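Local coordinates for fructuronate-tagaturonate epimerase UxaE from Cohnella laeviribosi in complex with 1 glycerol (Cohnella laeviribosi, PDB 6IL9), which probably interconverts fructuronate and tagaturonate by epimerisation, using a TIM barrel that holds a zinc ion, at residues 302-305 with 306-310; 400-404 with 405-409. One frame throughout, in Å; residues are numbered along the deposited sequence.

How the contacts relate
Along the chain, contact 1 comes first: strand 300-302 of the eight-stranded parallel barrel ends, and residues 302-310 open the long loop that leads to helix 319-336. Contact 2 follows some ninety residues later, where helix 384-402 runs out and residues 403-409 start the loop toward helix 432-440. The two contacts lie in series, neither nested nor crossed, with centres about 16 Å apart. They nevertheless touch: Gln310 NE2 of contact 1 lies 3.0 Å from Thr408 OG1 of contact 2, a probable hydrogen bond, and Gln310 packs on Val407. The loop after the sixth barrel strand is thereby joined to the loop between helices 384-402 and 432-440.

Contact 1: 302-305 with 306-310; sequences APRF and IGEFQ
The rings of Phe305 and Phe309 meet at a slant, their planes at 38° and centroids 5.7 Å apart. Phe309 presents one ring corner: CE1 reaches Phe305 CB at 4.0 Å, and CE1 and CZ both approach Phe305 CD2. The other flat group, the Arg304 guanidinium, carries Gly307 O over one face; NH2 is 3.4 Å from that oxygen, but the angle is too poor for a hydrogen bond. CG of Arg304 stands anti to the backbone N (chi1 163°) and the chain bends at chi2, which carries the guanidinium along the turn to Gly307. With phi at 92°, the backbone of Gly307 would drive any side chain into Ile306 O, which accounts for a glycine here. Farther on, Gln310 NE2 donates to Glu308 OE1 at 2.9 Å, from above the carboxylate plane while staying near its own amide plane; this helps fix both side chains. The loop follows strand 300-302 of the TIM barrel on the side where zinc is bound, the side chain of Phe309 about 9 Å from the metal. Both phenylalanines lean on Ile342 of strand 339-342, Phe305 also meets Phe322 of helix 319-336 edge-to-face, and Ala302 pairs by backbone with Ile270 of strand 267-271.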
# COMPACT_ATOMS: atom_id res chain seq x y z
N ALA A 302 -8.06 -6.08 8.63
CA ALA A 302 -8.72 -5.29 7.59
C ALA A 302 -10.05 -5.94 7.27
O ALA A 302 -10.11 -6.88 6.47
CB ALA A 302 -7.85 -5.21 6.32
N PRO A 303 -11.14 -5.51 7.90
CA PRO A 303 -12.45 -6.09 7.57
C PRO A 303 -12.98 -5.49 6.28
O PRO A 303 -12.44 -4.53 5.73
CB PRO A 303 -13.32 -5.72 8.77
CG PRO A 303 -12.70 -4.44 9.28
CD PRO A 303 -11.24 -4.50 8.96
N ARG A 304 -14.04 -6.10 5.77
CA ARG A 304 -14.84 -5.49 4.72
C ARG A 304 -15.95 -4.71 5.41
O ARG A 304 -16.82 -5.30 6.06
CB ARG A 304 -15.41 -6.52 3.75
CG ARG A 304 -16.56 -5.91 2.94
CD ARG A 304 -16.52 -6.31 1.49
NE ARG A 304 -17.82 -6.08 0.85
CZ ARG A 304 -18.08 -5.05 0.06
NH1 ARG A 304 -17.12 -4.16 -0.19
NH2 ARG A 304 -19.28 -4.91 -0.48
N PHE A 305 -15.90 -3.39 5.30
CA PHE A 305 -16.89 -2.55 5.94
C PHE A 305 -18.20 -2.52 5.16
O PHE A 305 -18.23 -2.74 3.94
CB PHE A 305 -16.36 -1.12 6.10
CG PHE A 305 -15.12 -1.01 6.96
CD1 PHE A 305 -15.21 -1.12 8.33
CD2 PHE A 305 -13.88 -0.76 6.39
CE1 PHE A 305 -14.10 -1.01 9.12
CE2 PHE A 305 -12.75 -0.65 7.18
CZ PHE A 305 -12.85 -0.78 8.54
N ILE A 306 -19.29 -2.25 5.88
CA ILE A 306 -20.57 -2.04 5.24
C ILE A 306 -20.45 -0.92 4.20
O ILE A 306 -19.72 0.06 4.40
CB ILE A 306 -21.64 -1.73 6.31
CG1 ILE A 306 -23.02 -1.79 5.69
CG2 ILE A 306 -21.36 -0.38 6.98
CD1 ILE A 306 -23.46 -3.19 5.36
N GLY A 307 -21.13 -1.08 3.07
CA GLY A 307 -20.97 -0.17 1.94
C GLY A 307 -19.90 -0.64 0.97
O GLY A 307 -19.56 -1.83 0.92
N GLU A 308 -19.37 0.29 0.19
CA GLU A 308 -18.32 -0.06 -0.76
C GLU A 308 -17.15 0.91 -0.70
O GLU A 308 -17.34 2.13 -0.60
CB GLU A 308 -18.84 -0.09 -2.20
CG GLU A 308 -19.99 -1.04 -2.42
CD GLU A 308 -20.42 -1.03 -3.88
OE1 GLU A 308 -19.55 -1.27 -4.74
OE2 GLU A 308 -21.61 -0.77 -4.14
N PHE A 309 -15.95 0.35 -0.81
CA PHE A 309 -14.68 1.08 -0.88
C PHE A 309 -14.06 0.75 -2.24
O PHE A 309 -13.20 -0.13 -2.33
CB PHE A 309 -13.71 0.66 0.26
CG PHE A 309 -13.97 1.33 1.58
CD1 PHE A 309 -15.13 1.08 2.31
CD2 PHE A 309 -13.01 2.18 2.11
CE1 PHE A 309 -15.33 1.71 3.54
CE2 PHE A 309 -13.21 2.82 3.33
CZ PHE A 309 -14.38 2.58 4.05
N GLN A 310 -14.50 1.46 -3.28
CA GLN A 310 -13.96 1.25 -4.62
C GLN A 310 -12.74 2.14 -4.85
O GLN A 310 -12.58 3.19 -4.22
CB GLN A 310 -15.00 1.56 -5.69
CG GLN A 310 -16.17 0.58 -5.69
CD GLN A 310 -17.08 0.81 -6.87
OE1 GLN A 310 -16.65 1.33 -7.90
NE2 GLN A 310 -18.34 0.41 -6.73

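Contact 2: 400-404 with 405-409; sequences EATAY and YHVTT
Tyr405 CG stands anti to its own carbonyl carbon (chi1 -64°), which folds the ring back over the peptide joining it to Tyr404. This is the C-terminal end of helix 384-402 in a TIM-barrel enzyme, where the chain leaves the helix for a loop. Tyr404 O lies over one face of the Tyr405 ring, 3.4 Å from Tyr405 CG, and Tyr404 CB touches Tyr405 CD2 at 3.6 Å. Ala401 O sits at the ring edge and receives two backbone bonds, from Tyr404 N at 3.0 Å and a weak one from Tyr405 N at 3.3 Å, so the last turn closes on one carbonyl. The phenol reaches beyond the turn: its OH hydrogen-bonds to Tyr442 OH, while the ring packs on Ile440 of helix 432-440 and on Arg126 and Glu127 of helix 125-131. An alanine here is likely to leave Tyr442 OH without this partner and open a gap beside Ile440. The side chain of Tyr405 is about 7 Å from the bound glycerol. Thr402 CA makes a CA-H...O contact with Tyr405 O at 3.6 Å, and Thr402 CG2 meets Val407 CG2 methyl to methyl at 4.2 Å.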
# COMPACT_ATOMS: atom_id res chain seq x y z
N GLU A 400 -10.67 -5.15 -20.04
CA GLU A 400 -9.61 -6.04 -19.57
C GLU A 400 -9.23 -5.76 -18.13
O GLU A 400 -8.90 -6.68 -17.37
CB GLU A 400 -8.38 -5.92 -20.48
CG GLU A 400 -8.70 -6.09 -21.95
CD GLU A 400 -7.68 -5.41 -22.86
OE1 GLU A 400 -6.52 -5.26 -22.44
OE2 GLU A 400 -8.04 -5.01 -23.98
N ALA A 401 -9.30 -4.49 -17.72
CA ALA A 401 -8.87 -4.12 -16.38
C ALA A 401 -9.97 -4.34 -15.34
O ALA A 401 -9.67 -4.61 -14.17
CB ALA A 401 -8.39 -2.67 -16.41
N THR A 402 -11.25 -4.26 -15.74
CA THR A 402 -12.32 -4.55 -14.79
C THR A 402 -12.33 -6.00 -14.35
O THR A 402 -12.98 -6.33 -13.35
CB THR A 402 -13.69 -4.18 -15.38
OG1 THR A 402 -13.98 -5.02 -16.50
CG2 THR A 402 -13.71 -2.72 -15.81
N ALA A 403 -11.62 -6.88 -15.06
CA ALA A 403 -11.48 -8.26 -14.59
C ALA A 403 -10.64 -8.36 -13.32
O ALA A 403 -10.77 -9.34 -12.59
CB ALA A 403 -10.87 -9.12 -15.70
N TYR A 404 -9.80 -7.36 -13.04
CA TYR A 404 -8.89 -7.37 -11.89
C TYR A 404 -9.34 -6.50 -10.73
O TYR A 404 -8.91 -6.73 -9.60
CB TYR A 404 -7.50 -6.87 -12.32
CG TYR A 404 -6.76 -7.80 -13.22
CD1 TYR A 404 -6.15 -8.94 -12.72
CD2 TYR A 404 -6.65 -7.55 -14.58
CE1 TYR A 404 -5.46 -9.81 -13.54
CE2 TYR A 404 -5.96 -8.40 -15.41
CZ TYR A 404 -5.36 -9.53 -14.88
OH TYR A 404 -4.67 -10.39 -15.71
N TYR A 405 -10.16 -5.49 -10.99
CA TYR A 405 -10.63 -4.58 -9.95
C TYR A 405 -12.13 -4.42 -10.12
O TYR A 405 -12.60 -4.20 -11.24
CB TYR A 405 -9.92 -3.23 -10.05
CG TYR A 405 -8.44 -3.35 -9.81
CD1 TYR A 405 -7.93 -3.26 -8.52
CD2 TYR A 405 -7.55 -3.57 -10.84
CE1 TYR A 405 -6.58 -3.39 -8.27
CE2 TYR A 405 -6.19 -3.70 -10.61
CZ TYR A 405 -5.71 -3.61 -9.31
OH TYR A 405 -4.36 -3.73 -9.04
N HIS A 406 -12.87 -4.54 -9.02
CA HIS A 406 -14.32 -4.42 -9.08
C HIS A 406 -14.70 -2.95 -8.97
O HIS A 406 -14.49 -2.32 -7.93
CB HIS A 406 -15.00 -5.22 -7.97
CG HIS A 406 -16.48 -5.03 -7.94
ND1 HIS A 406 -17.33 -5.70 -8.79
CD2 HIS A 406 -17.27 -4.22 -7.19
CE1 HIS A 406 -18.58 -5.33 -8.56
NE2 HIS A 406 -18.57 -4.43 -7.59
N VAL A 407 -15.27 -2.40 -10.05
CA VAL A 407 -15.72 -1.02 -10.07
C VAL A 407 -17.09 -0.95 -10.74
O VAL A 407 -17.47 -1.84 -11.51
CB VAL A 407 -14.72 -0.10 -10.82
CG1 VAL A 407 -13.38 -0.02 -10.05
CG2 VAL A 407 -14.49 -0.60 -12.26
N THR A 408 -17.84 0.10 -10.43
CA THR A 408 -19.13 0.33 -11.09
C THR A 408 -19.09 1.55 -11.99
O THR A 408 -20.09 2.25 -12.17
CB THR A 408 -20.25 0.45 -10.05
OG1 THR A 408 -19.91 1.45 -9.07
CG2 THR A 408 -20.50 -0.89 -9.36
N THR A 409 -17.92 1.80 -12.59
CA THR A 409 -17.69 2.94 -13.46
C THR A 409 -18.75 3.08 -14.54
O THR A 409 -19.08 2.11 -15.23
CB THR A 409 -16.33 2.77 -14.12
OG1 THR A 409 -15.37 2.38 -13.12
CG2 THR A 409 -15.88 4.04 -14.81